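Local coordinates for conserved exported protein (Bacteroides fragilis, PDB 3CLW), which is of unknown function but is probably a glycoside hydrolase that cleaves O-glycosidic bonds, at residues I61-T66 with W394-Y399; L334-A339 with V441-S446; V338-H343 with S426-S431; L466-K471 with Q485-S490. One frame throughout, in Å; residues are numbered along the deposited sequence.

Contact 1 (I61-T66 with W394-Y399)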
loop_
_atom_site.group_PDB
_atom_site.type_symbol
_atom_site.label_atom_id
_atom_site.label_comp_id
_atom_site.label_asym_id
_atom_site.label_seq_id
_atom_site.Cartn_x
_atom_site.Cartn_y
_atom_site.Cartn_z
ATOM N N ILE A 61 -7.222 18.143 3.904
ATOM C CA ILE A 61 -8.140 17.494 4.830
ATOM C C ILE A 61 -7.828 16.030 5.140
ATOM O O ILE A 61 -8.442 15.443 6.039
ATOM C CB ILE A 61 -9.639 17.623 4.414
ATOM C CG1 ILE A 61 -9.915 16.919 3.093
ATOM C CG2 ILE A 61 -10.117 19.090 4.439
ATOM C CD1 ILE A 61 -11.379 16.603 2.937
ATOM N N GLY A 62 -6.863 15.454 4.426
ATOM C CA GLY A 62 -6.609 14.021 4.529
ATOM C C GLY A 62 -5.489 13.532 3.625
ATOM O O GLY A 62 -4.729 14.333 3.082
ATOM N N MET A 63 -5.393 12.214 3.483
ATOM C CA MET A 63 -4.375 11.612 2.616
ATOM C C MET A 63 -4.647 11.830 1.122
ATOM O O MET A 63 -3.710 11.866 0.346
ATOM C CB MET A 63 -4.249 10.121 2.909
ATOM C CG MET A 63 -3.279 9.740 4.063
ATOM S SD MET A 63 -3.396 8.016 4.598
ATOM C CE MET A 63 -2.062 7.992 5.627
ATOM N N ALA A 64 -5.923 11.962 0.747
ATOM C CA ALA A 64 -6.372 11.942 -0.640
ATOM C C ALA A 64 -5.669 10.809 -1.426
ATOM O O ALA A 64 -5.018 11.053 -2.434
ATOM C CB ALA A 64 -6.154 13.298 -1.327
ATOM N N LEU A 65 -5.806 9.582 -0.924
ATOM C CA LEU A 65 -5.319 8.402 -1.602
ATOM C C LEU A 65 -5.853 8.287 -3.021
ATOM O O LEU A 65 -6.965 8.740 -3.337
ATOM C CB LEU A 65 -5.681 7.147 -0.823
ATOM C CG LEU A 65 -5.096 7.036 0.581
ATOM C CD1 LEU A 65 -5.772 5.900 1.231
ATOM C CD2 LEU A 65 -3.557 6.858 0.562
ATOM N N THR A 66 -5.047 7.647 -3.871
ATOM C CA THR A 66 -5.332 7.627 -5.280
ATOM C C THR A 66 -5.448 6.224 -5.856
ATOM O O THR A 66 -5.545 6.063 -7.074
ATOM C CB THR A 66 -4.284 8.478 -6.061
ATOM O OG1 THR A 66 -2.988 8.202 -5.552
ATOM C CG2 THR A 66 -4.571 9.964 -5.887
ATOM N N TRP A 394 -0.886 11.708 8.663
ATOM C CA TRP A 394 -0.398 13.006 8.208
ATOM C C TRP A 394 0.958 12.963 7.462
ATOM O O TRP A 394 1.168 13.676 6.470
ATOM C CB TRP A 394 -0.472 14.009 9.368
ATOM C CG TRP A 394 -1.903 14.083 9.849
ATOM C CD1 TRP A 394 -2.403 13.637 11.059
ATOM C CD2 TRP A 394 -3.042 14.563 9.097
ATOM N NE1 TRP A 394 -3.762 13.866 11.097
ATOM C CE2 TRP A 394 -4.177 14.398 9.905
ATOM C CE3 TRP A 394 -3.201 15.108 7.802
ATOM C CZ2 TRP A 394 -5.460 14.784 9.484
ATOM C CZ3 TRP A 394 -4.449 15.460 7.379
ATOM C CH2 TRP A 394 -5.580 15.293 8.215
ATOM N N THR A 395 1.850 12.092 7.890
ATOM C CA THR A 395 3.140 11.986 7.205
ATOM C C THR A 395 2.980 11.307 5.844
ATOM O O THR A 395 3.697 11.657 4.901
ATOM C CB THR A 395 4.213 11.265 8.040
ATOM O OG1 THR A 395 3.787 9.929 8.336
ATOM C CG2 THR A 395 4.476 12.030 9.346
ATOM N N THR A 396 2.037 10.369 5.739
ATOM C CA THR A 396 1.673 9.805 4.420
ATOM C C THR A 396 1.122 10.911 3.527
ATOM O O THR A 396 1.523 11.051 2.370
ATOM C CB THR A 396 0.632 8.670 4.514
ATOM O OG1 THR A 396 1.138 7.629 5.344
ATOM C CG2 THR A 396 0.335 8.083 3.142
ATOM N N ALA A 397 0.223 11.707 4.092
ATOM C CA ALA A 397 -0.401 12.822 3.373
ATOM C C ALA A 397 0.598 13.834 2.815
ATOM O O ALA A 397 0.343 14.401 1.776
ATOM C CB ALA A 397 -1.479 13.522 4.267
ATOM N N ASN A 398 1.724 14.054 3.502
ATOM C CA ASN A 398 2.801 14.913 2.997
ATOM C C ASN A 398 3.143 14.474 1.579
ATOM O O ASN A 398 3.421 15.284 0.701
ATOM C CB ASN A 398 4.068 14.788 3.877
ATOM C CG ASN A 398 4.093 15.798 5.033
ATOM O OD1 ASN A 398 4.509 16.973 4.872
ATOM N ND2 ASN A 398 3.666 15.347 6.201
ATOM N N TYR A 399 3.126 13.162 1.374
ATOM C CA TYR A 399 3.338 12.587 0.052
ATOM C C TYR A 399 2.047 12.496 -0.757
ATOM O O TYR A 399 1.915 13.161 -1.800
ATOM C CB TYR A 399 3.962 11.207 0.184
ATOM C CG TYR A 399 5.374 11.219 0.679
ATOM C CD1 TYR A 399 6.445 11.443 -0.198
ATOM C CD2 TYR A 399 5.663 10.978 2.032
ATOM C CE1 TYR A 399 7.780 11.436 0.262
ATOM C CE2 TYR A 399 6.989 10.966 2.491
ATOM C CZ TYR A 399 8.027 11.201 1.594
ATOM O OH TYR A 399 9.318 11.189 2.059
#
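G62 and M63 meet A397 at close packing distance. The methyl CB of A397 sits 3.6 Å from the carbonyl O of G62 and 3.8 Å from CA of M63. The backbone of G62 itself meets the helix. The M63 side chain runs on past A397, its CG 4.2 Å from A397 CB. Beyond CG the chain is extended and carries SD to 4.0 Å from CG2 of T396. The position of the terminal methyl is doubtful. W394 meets the start of 61-66. Its CH2 lies 3.6 Å from the carbonyl O of I61, which sits at the ring edge near the ring plane. CZ3 is 3.8 Å from the backbone N of G62. CG of W394 stands anti to its carbonyl carbon (chi1 -58°), which brings the six-membered end of the indole alongside I61 and G62. The contact joins the loop before strand 68-71, in the part assigned to the TIM-barrel clan, to helix 391-400. No hydrogen bond crosses between the two segments. The polar ends are held by a second shell. NE1 of W394 bonds OG1 of T389. OG1 of T396 bonds the carbonyl O of M392 and NE1 of W356. Just past the helical segment, OG of S400 bonds the carbonyl O of M63.

Contact 2 (L334-A339 with V441-S446)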
loop_
_atom_site.group_PDB
_atom_site.type_symbol
_atom_site.label_atom_id
_atom_site.label_comp_id
_atom_site.label_asym_id
_atom_site.label_seq_id
_atom_site.Cartn_x
_atom_site.Cartn_y
_atom_site.Cartn_z
ATOM N N LEU A 334 6.327 7.309 15.216
ATOM C CA LEU A 334 5.691 6.388 14.285
ATOM C C LEU A 334 5.480 7.051 12.931
ATOM O O LEU A 334 5.820 6.455 11.893
ATOM C CB LEU A 334 4.376 5.886 14.842
ATOM C CG LEU A 334 4.477 4.952 16.050
ATOM C CD1 LEU A 334 3.102 4.810 16.703
ATOM C CD2 LEU A 334 5.030 3.604 15.606
ATOM N N GLY A 335 4.954 8.285 12.943
ATOM C CA GLY A 335 4.787 9.046 11.718
ATOM C C GLY A 335 6.076 9.232 10.908
ATOM O O GLY A 335 6.083 9.068 9.690
ATOM N N LEU A 336 7.172 9.585 11.585
ATOM C CA LEU A 336 8.467 9.741 10.917
ATOM C C LEU A 336 9.108 8.409 10.525
ATOM O O LEU A 336 9.752 8.341 9.499
ATOM C CB LEU A 336 9.441 10.540 11.777
ATOM C CG LEU A 336 9.126 12.000 12.091
ATOM C CD1 LEU A 336 9.888 12.395 13.340
ATOM C CD2 LEU A 336 9.463 12.927 10.938
ATOM N N TYR A 337 8.925 7.357 11.324
ATOM C CA TYR A 337 9.434 6.022 10.986
ATOM C C TYR A 337 8.868 5.535 9.641
ATOM O O TYR A 337 9.600 4.986 8.791
ATOM C CB TYR A 337 9.071 5.053 12.098
ATOM C CG TYR A 337 9.575 3.625 11.958
ATOM C CD1 TYR A 337 8.779 2.642 11.378
ATOM C CD2 TYR A 337 10.834 3.243 12.473
ATOM C CE1 TYR A 337 9.203 1.343 11.272
ATOM C CE2 TYR A 337 11.274 1.917 12.395
ATOM C CZ TYR A 337 10.449 0.971 11.778
ATOM O OH TYR A 337 10.850 -0.348 11.680
ATOM N N VAL A 338 7.569 5.765 9.445
ATOM C CA VAL A 338 6.892 5.308 8.247
ATOM C C VAL A 338 7.205 6.239 7.100
ATOM O O VAL A 338 7.414 5.778 6.004
ATOM C CB VAL A 338 5.364 5.153 8.443
ATOM C CG1 VAL A 338 4.704 4.687 7.169
ATOM C CG2 VAL A 338 5.058 4.162 9.547
ATOM N N ALA A 339 7.247 7.546 7.349
ATOM C CA ALA A 339 7.664 8.484 6.308
ATOM C C ALA A 339 9.057 8.125 5.740
ATOM O O ALA A 339 9.334 8.368 4.593
ATOM C CB ALA A 339 7.638 9.898 6.808
ATOM N N VAL A 441 9.393 16.879 -0.688
ATOM C CA VAL A 441 9.038 16.398 0.637
ATOM C C VAL A 441 10.320 16.117 1.382
ATOM O O VAL A 441 11.128 15.298 0.945
ATOM C CB VAL A 441 8.133 15.125 0.594
ATOM C CG1 VAL A 441 7.739 14.687 1.991
ATOM C CG2 VAL A 441 6.888 15.359 -0.244
ATOM N N ALA A 442 10.496 16.822 2.492
ATOM C CA ALA A 442 11.699 16.780 3.288
ATOM C C ALA A 442 11.415 16.200 4.646
ATOM O O ALA A 442 10.530 16.671 5.364
ATOM C CB ALA A 442 12.288 18.180 3.429
ATOM N N ILE A 443 12.151 15.162 5.006
ATOM C CA ILE A 443 12.036 14.616 6.355
ATOM C C ILE A 443 13.227 15.035 7.167
ATOM O O ILE A 443 14.363 14.706 6.804
ATOM C CB ILE A 443 11.967 13.067 6.377
ATOM C CG1 ILE A 443 10.896 12.563 5.409
ATOM C CG2 ILE A 443 11.743 12.558 7.820
ATOM C CD1 ILE A 443 10.992 11.077 5.135
ATOM N N ASN A 444 12.960 15.740 8.271
ATOM C CA ASN A 444 13.988 16.035 9.254
ATOM C C ASN A 444 13.959 15.022 10.402
ATOM O O ASN A 444 13.219 15.176 11.391
ATOM C CB ASN A 444 13.875 17.471 9.776
ATOM C CG ASN A 444 15.078 17.872 10.639
ATOM O OD1 ASN A 444 15.893 17.035 11.020
ATOM N ND2 ASN A 444 15.182 19.150 10.945
ATOM N N TYR A 445 14.793 13.989 10.261
ATOM C CA TYR A 445 14.767 12.849 11.172
ATOM C C TYR A 445 15.580 13.146 12.414
ATOM O O TYR A 445 15.459 12.438 13.414
ATOM C CB TYR A 445 15.300 11.589 10.480
ATOM C CG TYR A 445 14.727 10.309 11.034
ATOM C CD1 TYR A 445 13.472 9.858 10.621
ATOM C CD2 TYR A 445 15.424 9.558 11.980
ATOM C CE1 TYR A 445 12.925 8.696 11.113
ATOM C CE2 TYR A 445 14.876 8.397 12.506
ATOM C CZ TYR A 445 13.620 7.964 12.049
ATOM O OH TYR A 445 13.047 6.811 12.541
ATOM N N SER A 446 16.421 14.182 12.339
ATOM C CA SER A 446 17.342 14.526 13.423
ATOM C C SER A 446 16.606 15.282 14.520
ATOM O O SER A 446 15.468 15.740 14.322
ATOM C CB SER A 446 18.482 15.405 12.894
ATOM O OG SER A 446 18.033 16.746 12.726
#
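L336, A339 and I443 form the apolar part of this contact. CD2 of L336 packs on CG2 of I443 at 3.9 Å, and the two side chains run antiparallel past one another. The other branch of I443 ends at A339. Its CD1 lies 3.9 Å from CB of A339 and 3.2 Å from the A339 carbonyl O. CG1 of I443 is anti to the carbonyl carbon (chi1 -51°) and CG2 is anti to the backbone N, so one residue touches two positions on the helix. Helix 334-339 and strand 441-444 cross at -126°, with their axes 9.6 Å apart.

The aromatic part is Y445, just past the strand. CE1 lies 4.0 Å from CB of L336. The carbonyl O of L336 is at the ring edge, in the ring plane, 3.6 Å from CE1. The phenol of Y445 runs alongside that of Y337 in the same direction. OH of Y445 comes to 4.2 Å from CD2 of Y337.

The side-chain hydrogen bonds stay within 441-446 or lead outside the pair. OD1 of N444 accepts from OG of S446 on a lone pair in the carbonyl plane. The hydroxyl of Y445 bonds E321, and that of Y337 bonds E317. R489 makes a cation-pi contact with Y445. No hydrogen bond joins the two segments. Their direct contact rests on van der Waals packing, helix carbonyl oxygens included, while glutamates outside it fix the tyrosine hydroxyls.

Contact 3 (V338-H343 with S426-S431)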
loop_
_atom_site.group_PDB
_atom_site.type_symbol
_atom_site.label_atom_id
_atom_site.label_comp_id
_atom_site.label_asym_id
_atom_site.label_seq_id
_atom_site.Cartn_x
_atom_site.Cartn_y
_atom_site.Cartn_z
ATOM N N VAL A 338 7.569 5.765 9.445
ATOM C CA VAL A 338 6.892 5.308 8.247
ATOM C C VAL A 338 7.205 6.239 7.100
ATOM O O VAL A 338 7.414 5.778 6.004
ATOM C CB VAL A 338 5.364 5.153 8.443
ATOM C CG1 VAL A 338 4.704 4.687 7.169
ATOM C CG2 VAL A 338 5.058 4.162 9.547
ATOM N N ALA A 339 7.247 7.546 7.349
ATOM C CA ALA A 339 7.664 8.484 6.308
ATOM C C ALA A 339 9.057 8.125 5.740
ATOM O O ALA A 339 9.334 8.368 4.593
ATOM C CB ALA A 339 7.638 9.898 6.808
ATOM N N ARG A 340 9.920 7.559 6.570
ATOM C CA ARG A 340 11.256 7.115 6.147
ATOM C C ARG A 340 11.177 5.886 5.224
ATOM O O ARG A 340 11.878 5.821 4.205
ATOM C CB ARG A 340 12.123 6.792 7.378
ATOM C CG ARG A 340 13.485 6.176 7.003
ATOM C CD ARG A 340 14.456 6.180 8.165
ATOM N NE ARG A 340 14.068 5.203 9.170
ATOM C CZ ARG A 340 14.831 4.895 10.207
ATOM N NH1 ARG A 340 16.013 5.505 10.371
ATOM N NH2 ARG A 340 14.431 3.980 11.076
ATOM N N ILE A 341 10.308 4.934 5.565
ATOM C CA ILE A 341 10.030 3.850 4.646
ATOM C C ILE A 341 9.573 4.408 3.304
ATOM O O ILE A 341 10.087 3.986 2.253
ATOM C CB ILE A 341 8.978 2.860 5.157
ATOM C CG1 ILE A 341 9.418 2.231 6.470
ATOM C CG2 ILE A 341 8.768 1.747 4.118
ATOM C CD1 ILE A 341 8.287 1.617 7.266
ATOM N N ILE A 342 8.639 5.362 3.338
ATOM C CA ILE A 342 8.108 5.907 2.099
ATOM C C ILE A 342 9.216 6.528 1.240
ATOM O O ILE A 342 9.342 6.200 0.041
ATOM C CB ILE A 342 6.940 6.912 2.317
ATOM C CG1 ILE A 342 5.715 6.179 2.880
ATOM C CG2 ILE A 342 6.564 7.630 0.976
ATOM C CD1 ILE A 342 4.559 7.085 3.371
ATOM N N HIS A 343 10.006 7.412 1.855
ATOM C CA HIS A 343 11.060 8.101 1.137
ATOM C C HIS A 343 12.041 7.139 0.444
ATOM O O HIS A 343 12.391 7.326 -0.711
ATOM C CB HIS A 343 11.825 9.007 2.073
ATOM C CG HIS A 343 13.073 9.561 1.466
ATOM N ND1 HIS A 343 13.083 10.718 0.721
ATOM C CD2 HIS A 343 14.344 9.105 1.473
ATOM C CE1 HIS A 343 14.313 10.954 0.304
ATOM N NE2 HIS A 343 15.091 9.985 0.741
ATOM N N SER A 426 19.252 11.433 9.375
ATOM C CA SER A 426 19.298 12.893 9.410
ATOM C C SER A 426 18.216 13.543 8.541
ATOM O O SER A 426 17.138 13.863 9.046
ATOM C CB SER A 426 20.708 13.420 9.077
ATOM O OG SER A 426 21.135 13.058 7.770
ATOM N N LEU A 427 18.484 13.724 7.248
ATOM C CA LEU A 427 17.605 14.496 6.388
ATOM C C LEU A 427 17.364 13.826 5.018
ATOM O O LEU A 427 18.317 13.585 4.248
ATOM C CB LEU A 427 18.160 15.903 6.216
ATOM C CG LEU A 427 17.351 16.853 5.336
ATOM C CD1 LEU A 427 16.151 17.444 6.091
ATOM C CD2 LEU A 427 18.226 17.959 4.792
ATOM N N MET A 428 16.088 13.537 4.735
ATOM C CA MET A 428 15.664 12.848 3.508
ATOM C C MET A 428 14.772 13.782 2.713
ATOM O O MET A 428 13.864 14.410 3.257
ATOM C CB MET A 428 14.918 11.546 3.836
ATOM C CG MET A 428 15.789 10.402 4.394
ATOM S SD MET A 428 14.827 9.063 5.136
ATOM C CE MET A 428 14.708 9.700 6.787
ATOM N N ILE A 429 15.033 13.895 1.419
ATOM C CA ILE A 429 14.293 14.811 0.609
ATOM C C ILE A 429 14.261 14.314 -0.826
ATOM O O ILE A 429 15.240 13.755 -1.316
ATOM C CB ILE A 429 14.829 16.260 0.795
ATOM C CG1 ILE A 429 14.147 17.245 -0.156
ATOM C CG2 ILE A 429 16.293 16.283 0.592
ATOM C CD1 ILE A 429 14.387 18.692 0.221
ATOM N N SER A 430 13.100 14.499 -1.467
ATOM C CA SER A 430 12.816 13.984 -2.813
ATOM C C SER A 430 11.866 14.955 -3.482
ATOM O O SER A 430 11.173 15.698 -2.795
ATOM C CB SER A 430 12.189 12.569 -2.745
ATOM O OG SER A 430 11.003 12.542 -1.935
ATOM N N SER A 431 11.845 14.962 -4.816
ATOM C CA SER A 431 10.982 15.870 -5.573
ATOM C C SER A 431 10.245 15.186 -6.710
ATOM O O SER A 431 10.686 14.146 -7.192
ATOM C CB SER A 431 11.782 17.067 -6.104
ATOM O OG SER A 431 12.389 17.772 -5.043
HETATM O O HOH W 1 11.141 12.519 0.530
#
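H343 lies with one ring face against M428. CB of M428 stands 3.4 Å from the ring centroid and 8° off the ring normal, a CH-pi contact over the centre of the face. SD of M428 approaches the same ring obliquely, 4.4 Å from the centroid. CG of H343 is anti to the backbone N (chi1 170°), and this sends the imidazole out from the helix to the strand. At the far end of the ring, CE1 comes to 3.2 Å from the backbone N of I429. The carbonyl O of I429 lies at the ring edge, in its plane.

M428 also reaches back along the helix. Its chain bends at the last torsion, and the sulfur and terminal methyl settle against R340. CG of R340 is 3.7 Å from SD, and the two side chains cross obliquely. The aliphatic part of R340 makes this contact. Its guanidinium is held elsewhere, by a salt bridge to E321 and a hydrogen bond to the carbonyl O of A424.

Water 1 links the polar atoms. It lies 2.7 Å from ND1 of H343, in the plane of the ring, and a short 2.5 Å from OG of S430. The direct distance from ND1 to OG is 3.8 Å, so the link depends on the water. S430 OG has another partner in the hydroxyl of Y432.

The axes of helix segment 338-343 and strand segment 427-431 are 9.4 Å apart, at 47°. Helix 328-347, between parallel strands 307-310 and 353-356, is probably an outer helix of a TIM-type barrel. It packs on a C-terminal beta domain, as in family 30 enzymes.

Contact 4 (L466-K471 with Q485-S490)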
loop_
_atom_site.group_PDB
_atom_site.type_symbol
_atom_site.label_atom_id
_atom_site.label_comp_id
_atom_site.label_asym_id
_atom_site.label_seq_id
_atom_site.Cartn_x
_atom_site.Cartn_y
_atom_site.Cartn_z
ATOM N N LEU A 466 3.294 21.224 6.944
ATOM C CA LEU A 466 4.179 20.729 7.994
ATOM C C LEU A 466 3.490 19.799 8.991
ATOM O O LEU A 466 2.418 20.141 9.525
ATOM C CB LEU A 466 4.759 21.928 8.744
ATOM C CG LEU A 466 5.997 21.813 9.621
ATOM C CD1 LEU A 466 7.162 21.313 8.796
ATOM C CD2 LEU A 466 6.342 23.168 10.200
ATOM N N THR A 467 4.117 18.630 9.206
ATOM C CA THR A 467 3.712 17.637 10.204
ATOM C C THR A 467 4.800 17.478 11.285
ATOM O O THR A 467 5.954 17.173 10.999
ATOM C CB THR A 467 3.418 16.254 9.561
ATOM O OG1 THR A 467 2.416 16.394 8.559
ATOM C CG2 THR A 467 2.917 15.251 10.609
ATOM N N THR A 468 4.416 17.713 12.531
ATOM C CA THR A 468 5.317 17.571 13.652
ATOM C C THR A 468 4.567 16.889 14.793
ATOM O O THR A 468 3.417 16.435 14.626
ATOM C CB THR A 468 5.798 18.948 14.172
ATOM O OG1 THR A 468 4.674 19.661 14.697
ATOM C CG2 THR A 468 6.442 19.751 13.078
ATOM N N ILE A 469 5.220 16.825 15.952
ATOM C CA ILE A 469 4.557 16.392 17.188
ATOM C C ILE A 469 3.291 17.214 17.474
ATOM O O ILE A 469 2.344 16.683 18.006
ATOM C CB ILE A 469 5.549 16.367 18.429
ATOM C CG1 ILE A 469 4.900 15.681 19.623
ATOM C CG2 ILE A 469 5.994 17.762 18.812
ATOM C CD1 ILE A 469 5.808 15.507 20.831
ATOM N N ASP A 470 3.275 18.482 17.076
ATOM C CA ASP A 470 2.150 19.397 17.304
ATOM C C ASP A 470 1.203 19.626 16.105
ATOM O O ASP A 470 0.099 20.150 16.273
ATOM C CB ASP A 470 2.720 20.785 17.642
ATOM C CG ASP A 470 3.420 20.831 18.974
ATOM O OD1 ASP A 470 2.940 20.191 19.956
ATOM O OD2 ASP A 470 4.476 21.503 19.031
ATOM N N LYS A 471 1.656 19.287 14.893
ATOM C CA LYS A 471 0.986 19.713 13.665
ATOM C C LYS A 471 0.582 18.537 12.764
ATOM O O LYS A 471 1.399 17.649 12.482
ATOM C CB LYS A 471 1.901 20.683 12.906
ATOM C CG LYS A 471 2.072 22.063 13.581
ATOM C CD LYS A 471 3.355 22.821 13.170
ATOM C CE LYS A 471 3.378 24.279 13.733
ATOM N NZ LYS A 471 3.072 24.393 15.240
ATOM N N GLN A 485 12.841 26.734 6.888
ATOM C CA GLN A 485 13.130 26.223 8.227
ATOM C C GLN A 485 12.487 24.853 8.452
ATOM O O GLN A 485 11.263 24.724 8.445
ATOM C CB GLN A 485 12.657 27.216 9.294
ATOM N N LEU A 486 13.320 23.833 8.637
ATOM C CA LEU A 486 12.841 22.482 8.890
ATOM C C LEU A 486 12.965 22.140 10.369
ATOM O O LEU A 486 14.061 21.919 10.860
ATOM C CB LEU A 486 13.597 21.455 8.036
ATOM C CG LEU A 486 13.558 21.621 6.522
ATOM C CD1 LEU A 486 14.285 20.454 5.830
ATOM C CD2 LEU A 486 12.106 21.744 6.013
ATOM N N PRO A 487 11.823 22.058 11.080
ATOM C CA PRO A 487 11.875 21.743 12.519
ATOM C C PRO A 487 12.466 20.362 12.722
ATOM O O PRO A 487 12.355 19.513 11.833
ATOM C CB PRO A 487 10.398 21.745 12.937
ATOM C CG PRO A 487 9.696 22.534 11.853
ATOM C CD PRO A 487 10.437 22.200 10.599
ATOM N N ALA A 488 13.123 20.145 13.855
ATOM C CA ALA A 488 13.580 18.809 14.215
ATOM C C ALA A 488 12.366 17.900 14.241
ATOM O O ALA A 488 11.276 18.344 14.601
ATOM C CB ALA A 488 14.205 18.829 15.569
ATOM N N ARG A 489 12.553 16.648 13.830
ATOM C CA ARG A 489 11.512 15.618 13.909
ATOM C C ARG A 489 10.179 15.968 13.164
ATOM O O ARG A 489 9.059 15.835 13.706
ATOM C CB ARG A 489 11.307 15.216 15.373
ATOM C CG ARG A 489 12.616 14.794 16.068
ATOM C CD ARG A 489 13.191 13.529 15.426
ATOM N NE ARG A 489 12.418 12.360 15.831
ATOM C CZ ARG A 489 12.526 11.149 15.300
ATOM N NH1 ARG A 489 13.392 10.919 14.324
ATOM N NH2 ARG A 489 11.750 10.162 15.748
ATOM N N SER A 490 10.335 16.379 11.904
ATOM C CA SER A 490 9.233 16.881 11.098
ATOM C C SER A 490 9.258 16.347 9.682
ATOM O O SER A 490 10.314 15.935 9.195
ATOM C CB SER A 490 9.326 18.399 11.012
ATOM O OG SER A 490 10.389 18.811 10.162
HETATM O O HOH W 2 8.097 17.189 16.024
#
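T468 and S490 bring their backbones nearest, with CA atoms 4.7 Å apart, where the chain turns out of strand 461-467. A CA-H...O contact joins CA of S490 to the carbonyl O of T467 at 3.3 Å. No direct hydrogen bond crosses the pair. Water 2 bridges instead, accepting from the backbone N of I469 and donating to the carbonyl O of R489.

The two methyls of L466 rest against CG and CD of the P487 ring, CD2 to CG at 3.8 Å. CD1 of L466 lies equally close to CD. Beside them, CG2 of T468 packs on CB of S490 at 3.8 Å. OG1 of T468 sits between the backbone N and the carbonyl carbon (chi1 65°). There it accepts from the backbone N of D470 at 3.0 Å, an ST turn. OG of S490 bonds back to the carbonyl O of P487 at 2.7 Å, tilted 28° from the carbonyl plane, and so ties the 485-490 bend together.

R489 and S490 form a G1 beta bulge opposite N444. Strand 490-495 then runs between strands 438-444 and 461-467. T467 bonds N398 and touches W394 on helix 391-400, while I469 and R489 pack on helix 328-347.

How the contacts relate
All four contacts are largely buried. Contact 4 is the most peripheral, its centre about 24 Å from that of the chain, with P487 and R489 partly exposed. Contacts 2 and 3 share helix 328-347 and reach neighbouring strands, which are hydrogen-bonded between I443 and M428. Contact 2 is mainly aliphatic and tyrosine packing; contact 3 adds an imidazole face and a water. Contact 1 uses a different helix, 391-400, against a loop. Its Y399 packs on both I443 and H343, and T395 OG1 probably bonds G335 O, so the two helices are tied together. Contact 4 joins turns at strand ends. N398 links it to contact 1, and R489, through Y445, to contact 2.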